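Local coordinates for regulator of Ty1 transposition protein 107 (Saccharomyces cerevisiae, PDB 3T7K) that binds phosphorylated histone H2A through its C-terminal tandem BRCT repeats during DNA damage repair, at residues A25-T28 against G29-H32; P89-I92 against I93-K97; I126-T129 against K130-T133; G158-L161 against K162-I166; L200-K204 against A205-K209. One frame throughout, in Å; residues are numbered along the deposited sequence.

Interaction 1 of 5, residues A25-T28 against G29-H32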
loop_
_atom_site.group_PDB
_atom_site.type_symbol
_atom_site.label_atom_id
_atom_site.label_comp_id
_atom_site.label_asym_id
_atom_site.label_seq_id
_atom_site.Cartn_x
_atom_site.Cartn_y
_atom_site.Cartn_z
ATOM N N ALA C 25 -8.630 -8.266 10.170
ATOM C CA ALA C 25 -8.064 -8.613 11.468
ATOM C C ALA C 25 -7.377 -9.985 11.508
ATOM O O ALA C 25 -7.550 -10.822 10.606
ATOM C CB ALA C 25 -9.137 -8.550 12.534
ATOM N N VAL C 26 -6.586 -10.194 12.558
ATOM C CA VAL C 26 -6.253 -11.529 12.993
ATOM C C VAL C 26 -6.676 -11.555 14.448
ATOM O O VAL C 26 -6.782 -10.506 15.059
ATOM C CB VAL C 26 -4.745 -11.868 12.813
ATOM C CG1 VAL C 26 -4.365 -11.758 11.339
ATOM C CG2 VAL C 26 -3.883 -10.949 13.655
ATOM N N CYS C 27 -6.980 -12.736 14.980
ATOM C CA CYS C 27 -7.215 -12.883 16.406
ATOM C C CYS C 27 -6.017 -13.586 16.998
ATOM O O CYS C 27 -5.401 -14.421 16.336
ATOM C CB CYS C 27 -8.431 -13.753 16.660
ATOM S SG CYS C 27 -9.892 -13.127 15.835
ATOM N N THR C 28 -5.697 -13.242 18.238
ATOM C CA THR C 28 -4.636 -13.912 18.982
ATOM C C THR C 28 -5.177 -14.026 20.392
ATOM O O THR C 28 -5.809 -13.087 20.885
ATOM C CB THR C 28 -3.304 -13.114 18.920
ATOM O OG1 THR C 28 -2.251 -13.848 19.560
ATOM C CG2 THR C 28 -3.447 -11.747 19.583
ATOM N N GLY C 29 -4.993 -15.181 21.027
ATOM C CA GLY C 29 -5.603 -15.406 22.325
ATOM C C GLY C 29 -7.125 -15.508 22.213
ATOM O O GLY C 29 -7.840 -15.324 23.208
ATOM N N CYS C 30 -7.621 -15.792 21.005
ATOM C CA CYS C 30 -9.068 -15.930 20.774
ATOM C C CYS C 30 -9.439 -16.545 19.419
ATOM O O CYS C 30 -8.623 -16.565 18.487
ATOM C CB CYS C 30 -9.808 -14.595 21.013
ATOM S SG CYS C 30 -9.173 -13.065 20.183
ATOM N N PHE C 31 -10.665 -17.071 19.334
ATOM C CA PHE C 31 -11.229 -17.588 18.087
ATOM C C PHE C 31 -10.249 -18.441 17.287
ATOM O O PHE C 31 -10.056 -18.227 16.085
ATOM C CB PHE C 31 -11.709 -16.425 17.215
ATOM C CG PHE C 31 -12.702 -15.516 17.890
ATOM C CD1 PHE C 31 -14.042 -15.874 17.977
ATOM C CD2 PHE C 31 -12.305 -14.284 18.403
ATOM C CE1 PHE C 31 -14.971 -15.032 18.572
ATOM C CE2 PHE C 31 -13.233 -13.428 19.003
ATOM C CZ PHE C 31 -14.570 -13.810 19.091
ATOM N N HIS C 32 -9.650 -19.427 17.945
ATOM C CA HIS C 32 -8.490 -20.102 17.366
ATOM C C HIS C 32 -8.737 -21.001 16.127
ATOM O O HIS C 32 -7.786 -21.389 15.450
ATOM C CB HIS C 32 -7.649 -20.807 18.443
ATOM C CG HIS C 32 -6.275 -21.184 17.978
ATOM N ND1 HIS C 32 -5.363 -20.254 17.517
ATOM C CD2 HIS C 32 -5.670 -22.382 17.888
ATOM C CE1 HIS C 32 -4.247 -20.877 17.169
ATOM N NE2 HIS C 32 -4.410 -22.172 17.382
#
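C27 turns its sulfur away from its own carbonyl carbon (chi1 -56°), and F31 does the same with its ring (chi1 -56°), and the two groups come together where the chain leaves strand 23-27. This is the Thr-Gly turn just after the first strand, in chain order, of a BRCT repeat's sheet, the place where such repeats bind phosphate. C27 SG approaches the aromatic ring obliquely, 3.7 Å from F31 CD2, in a sulfur-aromatic contact. Cysteine suits the place, being compact, polarisable and content without a polar mate. Its CB lies 3.7 Å from C30 SG, so the two cysteines pack as apolar groups and form no disulfide; the same C27 CB also comes within 3.4 Å of C30 O. T28 faces the other way, with OG1 anti to its backbone nitrogen (chi1 -175°); the hydroxyl is hydrogen-bonded to a modified side chain of the bound peptide, consistent with the phosphorylated residue of H2A, and also to T71. The backbone N of G29 makes a second bond to the peptide's modified side chain. Glycine fits here because its phi is positive and because a side chain would collide with the carbonyl oxygen of T28. Beyond the segments, F64 pairs with the backbone of V26 and T28, and the ring of F35 meets that of F31. C30 SG comes within 3.4 Å of T28 O.

Interaction 2 of 5, residues P89-I92 against I93-K97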
loop_
_atom_site.group_PDB
_atom_site.type_symbol
_atom_site.label_atom_id
_atom_site.label_comp_id
_atom_site.label_asym_id
_atom_site.label_seq_id
_atom_site.Cartn_x
_atom_site.Cartn_y
_atom_site.Cartn_z
ATOM N N PRO C 89 -12.215 -9.257 22.089
ATOM C CA PRO C 89 -13.087 -10.174 21.354
ATOM C C PRO C 89 -14.564 -9.884 21.634
ATOM O O PRO C 89 -15.416 -10.226 20.826
ATOM C CB PRO C 89 -12.681 -11.554 21.903
ATOM C CG PRO C 89 -12.058 -11.265 23.235
ATOM C CD PRO C 89 -11.355 -9.959 23.059
ATOM N N GLU C 90 -14.855 -9.262 22.766
ATOM C CA GLU C 90 -16.225 -8.890 23.118
ATOM C C GLU C 90 -16.926 -8.101 21.990
ATOM O O GLU C 90 -18.157 -8.117 21.874
ATOM C CB GLU C 90 -16.223 -8.076 24.415
ATOM C CG GLU C 90 -16.153 -8.898 25.700
ATOM C CD GLU C 90 -14.742 -9.394 26.049
ATOM O OE1 GLU C 90 -13.836 -9.358 25.181
ATOM O OE2 GLU C 90 -14.545 -9.829 27.209
ATOM N N PHE C 91 -16.144 -7.406 21.168
ATOM C CA PHE C 91 -16.700 -6.698 20.021
ATOM C C PHE C 91 -17.451 -7.656 19.111
ATOM O O PHE C 91 -18.641 -7.476 18.849
ATOM C CB PHE C 91 -15.618 -5.985 19.217
ATOM C CG PHE C 91 -16.113 -5.426 17.908
ATOM C CD1 PHE C 91 -16.745 -4.191 17.861
ATOM C CD2 PHE C 91 -15.953 -6.133 16.732
ATOM C CE1 PHE C 91 -17.209 -3.674 16.655
ATOM C CE2 PHE C 91 -16.415 -5.630 15.525
ATOM C CZ PHE C 91 -17.049 -4.398 15.488
ATOM N N ILE C 92 -16.738 -8.658 18.609
ATOM C CA ILE C 92 -17.324 -9.660 17.735
ATOM C C ILE C 92 -18.452 -10.406 18.451
ATOM O O ILE C 92 -19.467 -10.779 17.850
ATOM C CB ILE C 92 -16.267 -10.672 17.273
ATOM C CG1 ILE C 92 -15.165 -9.973 16.487
ATOM C CG2 ILE C 92 -16.898 -11.752 16.425
ATOM C CD1 ILE C 92 -15.581 -9.576 15.101
ATOM N N ILE C 93 -18.273 -10.619 19.747
ATOM C CA ILE C 93 -19.272 -11.350 20.513
ATOM C C ILE C 93 -20.561 -10.529 20.588
ATOM O O ILE C 93 -21.623 -10.998 20.202
ATOM C CB ILE C 93 -18.755 -11.733 21.923
ATOM C CG1 ILE C 93 -17.664 -12.805 21.819
ATOM C CG2 ILE C 93 -19.885 -12.263 22.788
ATOM C CD1 ILE C 93 -17.094 -13.212 23.160
ATOM N N ASP C 94 -20.457 -9.300 21.080
ATOM C CA ASP C 94 -21.616 -8.416 21.165
ATOM C C ASP C 94 -22.270 -8.214 19.810
ATOM O O ASP C 94 -23.498 -8.154 19.703
ATOM C CB ASP C 94 -21.217 -7.067 21.744
ATOM C CG ASP C 94 -20.846 -7.161 23.201
ATOM O OD1 ASP C 94 -21.047 -8.253 23.775
ATOM O OD2 ASP C 94 -20.372 -6.148 23.769
ATOM N N LEU C 95 -21.432 -8.117 18.785
ATOM C CA LEU C 95 -21.887 -7.917 17.422
ATOM C C LEU C 95 -22.785 -9.057 16.982
ATOM O O LEU C 95 -23.937 -8.844 16.576
ATOM C CB LEU C 95 -20.693 -7.792 16.483
ATOM C CG LEU C 95 -21.012 -7.483 15.027
ATOM C CD1 LEU C 95 -22.084 -6.396 14.925
ATOM C CD2 LEU C 95 -19.741 -7.078 14.300
ATOM N N LEU C 96 -22.259 -10.271 17.050
ATOM C CA LEU C 96 -23.039 -11.444 16.656
ATOM C C LEU C 96 -24.283 -11.657 17.527
ATOM O O LEU C 96 -25.325 -12.061 17.028
ATOM C CB LEU C 96 -22.162 -12.696 16.604
ATOM C CG LEU C 96 -21.137 -12.706 15.464
ATOM C CD1 LEU C 96 -20.236 -13.927 15.533
ATOM C CD2 LEU C 96 -21.823 -12.625 14.115
ATOM N N LYS C 97 -24.178 -11.368 18.819
ATOM C CA LYS C 97 -25.327 -11.440 19.719
ATOM C C LYS C 97 -26.477 -10.598 19.166
ATOM O O LYS C 97 -27.594 -11.086 18.968
ATOM C CB LYS C 97 -24.931 -10.944 21.113
ATOM C CG LYS C 97 -26.008 -11.044 22.193
ATOM C CD LYS C 97 -25.376 -10.914 23.585
ATOM C CE LYS C 97 -26.362 -10.404 24.634
ATOM N NZ LYS C 97 -27.350 -11.433 25.064
#
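Four successive i to i+4 hydrogen bonds tie P89-I92 to I93-K97 as the opening turns of helix 90-99: I93 N to P89 O at 3.1 Å, D94 N to E90 O at 2.7 Å, L95 N to F91 O at 2.9 Å and L96 N to I92 O at 2.9 Å. The last is nearly straight, at 173° about the hydrogen. Proline is at home at the start, where its missing N-H costs the helix nothing while its carbonyl still accepts. Residues four apart then share a face. F91 and L95 both swing their CG anti to the backbone nitrogen (chi1 171° and -176°), which lays them side by side, and the methyl CD2 of L95 meets the ring at F91 CE2, 3.8 Å away, from an oblique direction. Next to them I92 and L96 run alongside each other, with I92 CG2 and L96 CD1 4.1 Å apart. I93, on the exposed flank, rests its CG1 3.6 Å from P89 O. D94 OD2 is hydrogen-bonded to the hydroxyl of Y116, which ties the helix to the loop that holds Y116. This is the helix that follows strand 85-87, the last of the first BRCT repeat's parallel sheet, and its apolar face packs on that sheet: F91 and L95 lie on I48 of strand 48-50, F91 and I92 on F64 of strand 62-64, and the ring of Y21 meets that of F91 edge to face.

Interaction 3 of 5, residues I126-T129 against K130-T133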
loop_
_atom_site.group_PDB
_atom_site.type_symbol
_atom_site.label_atom_id
_atom_site.label_comp_id
_atom_site.label_asym_id
_atom_site.label_seq_id
_atom_site.Cartn_x
_atom_site.Cartn_y
_atom_site.Cartn_z
ATOM N N ILE C 126 -0.868 3.298 19.083
ATOM C CA ILE C 126 -1.484 2.936 17.821
ATOM C C ILE C 126 -0.977 3.872 16.733
ATOM O O ILE C 126 -0.659 3.443 15.629
ATOM C CB ILE C 126 -3.038 3.003 17.890
ATOM C CG1 ILE C 126 -3.612 1.713 18.486
ATOM C CG2 ILE C 126 -3.633 3.232 16.508
ATOM C CD1 ILE C 126 -5.115 1.733 18.651
ATOM N N SER C 127 -0.868 5.151 17.051
ATOM C CA SER C 127 -0.545 6.136 16.034
ATOM C C SER C 127 0.874 6.002 15.493
ATOM O O SER C 127 1.131 6.345 14.333
ATOM C CB SER C 127 -0.826 7.546 16.541
ATOM O OG SER C 127 -0.216 7.752 17.801
ATOM N N LYS C 128 1.782 5.474 16.314
ATOM C CA LYS C 128 3.151 5.219 15.878
ATOM C C LYS C 128 3.251 4.216 14.729
ATOM O O LYS C 128 4.261 4.179 14.022
ATOM C CB LYS C 128 4.003 4.730 17.050
ATOM C CG LYS C 128 4.199 5.759 18.146
ATOM C CD LYS C 128 4.558 5.053 19.450
ATOM C CE LYS C 128 5.873 5.544 20.031
ATOM N NZ LYS C 128 5.729 6.895 20.636
ATOM N N THR C 129 2.229 3.386 14.543
ATOM C CA THR C 129 2.228 2.469 13.401
ATOM C C THR C 129 2.057 3.173 12.043
ATOM O O THR C 129 2.245 2.560 10.989
ATOM C CB THR C 129 1.183 1.343 13.543
ATOM O OG1 THR C 129 -0.151 1.889 13.531
ATOM C CG2 THR C 129 1.407 0.593 14.833
ATOM N N LYS C 130 1.727 4.458 12.075
ATOM C CA LYS C 130 1.621 5.255 10.853
ATOM C C LYS C 130 2.986 5.824 10.472
ATOM O O LYS C 130 3.215 6.220 9.328
ATOM C CB LYS C 130 0.597 6.394 11.027
ATOM C CG LYS C 130 -0.829 5.916 11.207
ATOM C CD LYS C 130 -1.838 7.080 11.270
ATOM C CE LYS C 130 -1.805 7.742 12.644
ATOM N NZ LYS C 130 -2.650 8.979 12.748
ATOM N N LEU C 131 3.907 5.862 11.430
ATOM C CA LEU C 131 5.241 6.360 11.134
ATOM C C LEU C 131 5.783 5.641 9.913
ATOM O O LEU C 131 5.483 4.467 9.688
ATOM C CB LEU C 131 6.168 6.178 12.322
ATOM C CG LEU C 131 5.790 7.052 13.514
ATOM C CD1 LEU C 131 6.588 6.638 14.755
ATOM C CD2 LEU C 131 6.012 8.525 13.179
ATOM N N PRO C 132 6.557 6.357 9.103
ATOM C CA PRO C 132 7.130 5.842 7.857
ATOM C C PRO C 132 8.335 4.930 8.109
ATOM O O PRO C 132 8.961 4.474 7.150
ATOM C CB PRO C 132 7.578 7.116 7.140
ATOM C CG PRO C 132 7.851 8.064 8.238
ATOM C CD PRO C 132 6.812 7.796 9.270
ATOM N N THR C 133 8.636 4.660 9.378
ATOM C CA THR C 133 9.733 3.771 9.733
ATOM C C THR C 133 9.240 2.690 10.683
ATOM O O THR C 133 8.172 2.831 11.292
ATOM C CB THR C 133 10.875 4.540 10.425
ATOM O OG1 THR C 133 10.363 5.206 11.590
ATOM C CG2 THR C 133 11.454 5.575 9.486
HETATM O O HOH W 1 6.268 2.352 14.165
HETATM O O HOH W 2 3.317 2.474 8.328
#
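Backbone hydrogen bonds carry most of the contact between K130 and S127 and between L131 and K128. K130 N donates to S127 O at 3.0 Å with an angle of 160° at the hydrogen, and L131 N donates to K128 O at 3.1 Å; both donors stand above the plane of the carbonyl they use. The side chain of T129 adds its own bond: OG1 lies 2.7 Å from I126 O, almost along the C=O axis (165°), while T129 N reaches the same oxygen at 3.1 Å. The hydroxyl is placed there by a chi1 of 65°, which tucks it between the backbone nitrogen and the carbonyl carbon, and it has a further partner in L83 N. A valine in its place would probably leave L83 N without its mate and I126 O held by the T129 amide with no help from a hydroxyl. Together these bonds carry the chain out of helix 123-128 through a type I turn from K128 to L131, into the loop before helix 135-138. Apolar contacts are slight. The chain of K130 bends at its third torsion, bringing CE 4.0 Å from S127 CB, and L131 CD1 lies 3.9 Å from K128 CB; the lysine lays its methylenes on the turn while keeping a polar end, and the leucine covers the backbone of K128. Water also takes part: one molecule sits 2.7 Å from K128 O, and another lies between T129 O and L131 O. F114 and N110 of the second subunit pack on K130 and L131 respectively.

Interaction 4 of 5, residues G158-L161 against K162-I166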
loop_
_atom_site.group_PDB
_atom_site.type_symbol
_atom_site.label_atom_id
_atom_site.label_comp_id
_atom_site.label_asym_id
_atom_site.label_seq_id
_atom_site.Cartn_x
_atom_site.Cartn_y
_atom_site.Cartn_z
ATOM N N GLY C 158 12.732 -14.432 14.772
ATOM C CA GLY C 158 13.277 -13.800 13.587
ATOM C C GLY C 158 12.208 -13.089 12.782
ATOM O O GLY C 158 12.417 -11.981 12.293
ATOM N N SER C 159 11.056 -13.737 12.643
ATOM C CA SER C 159 9.980 -13.216 11.818
ATOM C C SER C 159 9.408 -11.953 12.445
ATOM O O SER C 159 9.179 -10.969 11.747
ATOM C CB SER C 159 8.888 -14.275 11.629
ATOM O OG SER C 159 7.912 -13.820 10.705
ATOM N N VAL C 160 9.213 -11.975 13.763
ATOM C CA VAL C 160 8.779 -10.793 14.511
ATOM C C VAL C 160 9.742 -9.607 14.351
ATOM O O VAL C 160 9.331 -8.472 14.064
ATOM C CB VAL C 160 8.632 -11.119 16.006
ATOM C CG1 VAL C 160 8.506 -9.851 16.813
ATOM C CG2 VAL C 160 7.436 -12.038 16.239
ATOM N N LEU C 161 11.034 -9.872 14.520
ATOM C CA LEU C 161 12.037 -8.811 14.444
ATOM C C LEU C 161 12.127 -8.221 13.046
ATOM O O LEU C 161 12.373 -7.032 12.875
ATOM C CB LEU C 161 13.414 -9.344 14.859
ATOM C CG LEU C 161 13.602 -9.742 16.329
ATOM C CD1 LEU C 161 15.009 -10.326 16.587
ATOM C CD2 LEU C 161 13.356 -8.553 17.234
ATOM N N LYS C 162 11.973 -9.058 12.035
ATOM C CA LYS C 162 12.057 -8.558 10.677
ATOM C C LYS C 162 10.792 -7.758 10.377
ATOM O O LYS C 162 10.831 -6.770 9.634
ATOM C CB LYS C 162 12.250 -9.704 9.683
ATOM C CG LYS C 162 13.654 -10.280 9.693
ATOM C CD LYS C 162 13.782 -11.475 8.752
ATOM C CE LYS C 162 13.245 -12.750 9.393
ATOM N NZ LYS C 162 13.423 -13.941 8.509
ATOM N N ALA C 163 9.675 -8.157 10.980
ATOM C CA ALA C 163 8.436 -7.395 10.780
ATOM C C ALA C 163 8.635 -5.989 11.308
ATOM O O ALA C 163 7.945 -5.066 10.891
ATOM C CB ALA C 163 7.241 -8.067 11.467
ATOM N N HIS C 164 9.608 -5.817 12.208
ATOM C CA HIS C 164 9.778 -4.534 12.872
ATOM C C HIS C 164 11.055 -3.806 12.437
ATOM O O HIS C 164 11.601 -2.978 13.173
ATOM C CB HIS C 164 9.715 -4.685 14.403
ATOM C CG HIS C 164 8.321 -4.775 14.951
ATOM N ND1 HIS C 164 7.550 -3.658 15.218
ATOM C CD2 HIS C 164 7.563 -5.843 15.295
ATOM C CE1 HIS C 164 6.378 -4.036 15.691
ATOM N NE2 HIS C 164 6.359 -5.358 15.751
ATOM N N GLY C 165 11.520 -4.115 11.232
ATOM C CA GLY C 165 12.538 -3.306 10.597
ATOM C C GLY C 165 13.949 -3.869 10.601
ATOM O O GLY C 165 14.863 -3.248 10.081
ATOM N N ILE C 166 14.136 -5.035 11.199
ATOM C CA ILE C 166 15.425 -5.716 11.124
ATOM C C ILE C 166 15.578 -6.469 9.784
ATOM O O ILE C 166 14.751 -7.306 9.424
ATOM C CB ILE C 166 15.609 -6.652 12.339
ATOM C CG1 ILE C 166 15.526 -5.816 13.624
ATOM C CG2 ILE C 166 16.934 -7.424 12.245
ATOM C CD1 ILE C 166 16.159 -6.464 14.856
#
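K162 N donates to G158 O and A163 N to S159 O, both at 3.0 Å, regular i to i+4 bonds near the end of helix 154-163. After them the pattern changes: I166 N reaches back to L161 O at 3.1 Å and G165 N to K162 O at 3.2 Å, with a weak bond from H164 N to L161 O as well. The turn needs G165, whose positive phi of 104° would jam a side chain against the carbonyl oxygen before it. Among the side chains, K162 bends at its third torsion (chi3 -81°) and lies along the helix, its CE 3.1 Å from G158 O. L161 CB and I166 CD1 touch at 4.0 Å, an apolar contact that joins the last turn to the residue beyond the glycine. The ring of H164 brings CD2 edge-on to V160 O, 3.4 Å away and in the ring plane, and its NE2 bonds to L75 O. S159 OG is likewise bonded to K76 NZ. L75 and K76 belong to helix 72-77, while V160 and H164 also lie on I236 of helix 229-237, so this face takes part in the three-helix packing characteristic of the joint between tandem BRCT repeats. The helix end itself is a Schellman motif with G165 as its C-prime residue, and the L161-I166 pair is the hydrophobic contact that usually goes with it.

Interaction 5 of 5, residues L200-K204 against A205-K209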
loop_
_atom_site.group_PDB
_atom_site.type_symbol
_atom_site.label_atom_id
_atom_site.label_comp_id
_atom_site.label_asym_id
_atom_site.label_seq_id
_atom_site.Cartn_x
_atom_site.Cartn_y
_atom_site.Cartn_z
ATOM N N LEU C 200 23.708 -8.107 19.541
ATOM C CA LEU C 200 23.477 -9.520 19.768
ATOM C C LEU C 200 22.337 -9.695 20.746
ATOM O O LEU C 200 22.216 -8.935 21.710
ATOM C CB LEU C 200 24.738 -10.200 20.321
ATOM C CG LEU C 200 26.045 -10.067 19.520
ATOM C CD1 LEU C 200 26.815 -8.787 19.890
ATOM C CD2 LEU C 200 26.935 -11.267 19.761
ATOM N N ILE C 201 21.510 -10.705 20.501
ATOM C CA ILE C 201 20.413 -11.011 21.387
ATOM C C ILE C 201 20.797 -12.334 21.978
ATOM O O ILE C 201 21.115 -13.267 21.249
ATOM C CB ILE C 201 19.092 -11.179 20.625
ATOM C CG1 ILE C 201 18.707 -9.862 19.953
ATOM C CG2 ILE C 201 17.995 -11.624 21.574
ATOM C CD1 ILE C 201 17.442 -9.956 19.078
ATOM N N VAL C 202 20.808 -12.413 23.299
ATOM C CA VAL C 202 21.340 -13.590 23.951
ATOM C C VAL C 202 20.414 -14.084 25.036
ATOM O O VAL C 202 19.467 -13.398 25.415
ATOM C CB VAL C 202 22.757 -13.325 24.543
ATOM C CG1 VAL C 202 23.736 -12.980 23.429
ATOM C CG2 VAL C 202 22.710 -12.229 25.586
ATOM N N THR C 203 20.706 -15.289 25.515
ATOM C CA THR C 203 19.964 -15.945 26.580
ATOM C C THR C 203 20.768 -16.009 27.888
ATOM O O THR C 203 20.241 -15.711 28.960
ATOM C CB THR C 203 19.604 -17.391 26.171
ATOM O OG1 THR C 203 18.677 -17.369 25.075
ATOM C CG2 THR C 203 18.996 -18.145 27.343
ATOM N N LYS C 204 22.044 -16.383 27.795
ATOM C CA LYS C 204 22.834 -16.697 28.989
ATOM C C LYS C 204 23.993 -15.734 29.247
ATOM O O LYS C 204 24.576 -15.182 28.314
ATOM C CB LYS C 204 23.410 -18.113 28.887
ATOM C CG LYS C 204 22.393 -19.218 28.702
ATOM C CD LYS C 204 23.097 -20.536 28.366
ATOM C CE LYS C 204 24.222 -20.817 29.350
ATOM N NZ LYS C 204 25.025 -22.023 28.994
ATOM N N ALA C 205 24.343 -15.566 30.521
ATOM C CA ALA C 205 25.526 -14.808 30.894
ATOM C C ALA C 205 26.749 -15.509 30.313
ATOM O O ALA C 205 27.769 -14.879 30.027
ATOM C CB ALA C 205 25.637 -14.710 32.402
ATOM N N SER C 206 26.634 -16.817 30.132
ATOM C CA SER C 206 27.713 -17.605 29.552
ATOM C C SER C 206 27.992 -17.136 28.133
ATOM O O SER C 206 29.077 -17.366 27.588
ATOM C CB SER C 206 27.333 -19.087 29.529
ATOM O OG SER C 206 26.884 -19.490 28.244
ATOM N N GLN C 207 27.004 -16.481 27.531
ATOM C CA GLN C 207 27.128 -16.046 26.148
ATOM C C GLN C 207 27.672 -14.626 26.074
ATOM O O GLN C 207 28.427 -14.288 25.162
ATOM C CB GLN C 207 25.784 -16.155 25.429
ATOM C CG GLN C 207 25.324 -17.590 25.218
ATOM C CD GLN C 207 23.842 -17.688 24.903
ATOM O OE1 GLN C 207 23.042 -16.853 25.342
ATOM N NE2 GLN C 207 23.469 -18.708 24.136
ATOM N N VAL C 208 27.294 -13.802 27.045
ATOM C CA VAL C 208 27.817 -12.456 27.127
ATOM C C VAL C 208 29.354 -12.501 27.222
ATOM O O VAL C 208 30.054 -11.792 26.498
ATOM C CB VAL C 208 27.215 -11.697 28.331
ATOM C CG1 VAL C 208 27.840 -10.325 28.470
ATOM C CG2 VAL C 208 25.687 -11.580 28.188
ATOM N N LYS C 209 29.875 -13.347 28.104
ATOM C CA LYS C 209 31.321 -13.430 28.295
ATOM C C LYS C 209 32.025 -13.858 27.016
ATOM O O LYS C 209 32.954 -13.201 26.563
ATOM C CB LYS C 209 31.659 -14.391 29.434
ATOM C CG LYS C 209 30.991 -14.036 30.748
ATOM C CD LYS C 209 30.878 -15.264 31.639
ATOM C CE LYS C 209 30.470 -14.896 33.053
ATOM N NZ LYS C 209 30.005 -16.092 33.807
#
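A205 begins helix 205-218 directly after K204, the N-cap residue. Small residues suit this exposed first turn. S206 follows, also exposed, where the lysine chain of K204, bent at its third torsion (chi3 50°), folds over it and brings CE 3.2 Å from S206 OG. Q207 carries the contact. Its CG is turned from the carbonyl carbon (chi1 -68°) and the chain runs out extended, crossing K204 at about a right angle, so that OE1 accepts two backbone amides: T203 N at 2.8 Å in the plane of the amide, and K204 N at 2.7 Å from above that plane, with 169° at the hydrogen. Its own N bonds back to K204 O at 2.9 Å, and its NE2 is weakly bonded to D149, which also takes T203 OG1. A leucine here would probably leave the amides of T203 and K204 without their acceptor and set the turn free to shift. V208 comes next, facing V202 and strand 249-253; its CG2 meets V202 CG2 at 4.0 Å, the two valines crossing at about a right angle, and both also touch L250 of that strand. The side chain of the third helical residue thus accepts the amide of the N-cap residue K204, closing the strand-to-helix turn of the beta-alpha-beta unit 198-201, 205-218, 224-227 of a BRCT repeat.

Every contact is local, so along the chain the five follow in series and none nests in or crosses another. Interaction 1 closes the turn after strand 23-27, and interaction 2 opens helix 90-99 of the same BRCT range; they meet in the fold, F31 CE2 lying 3.5 Å from P89 CB. Interaction 3 turns the chain out of the short helix 123-128 on the way to the second repeat and touches neither neighbour, its nearest atoms about 7 Å from those of interaction 4. Interactions 4 and 5 share the second range: L161 CD1 and I201 CD1, 3.5 Å apart, join helix 154-163 to strand 198-201. Interactions 2 and 5 lie farthest apart, with centres 45 Å from each other.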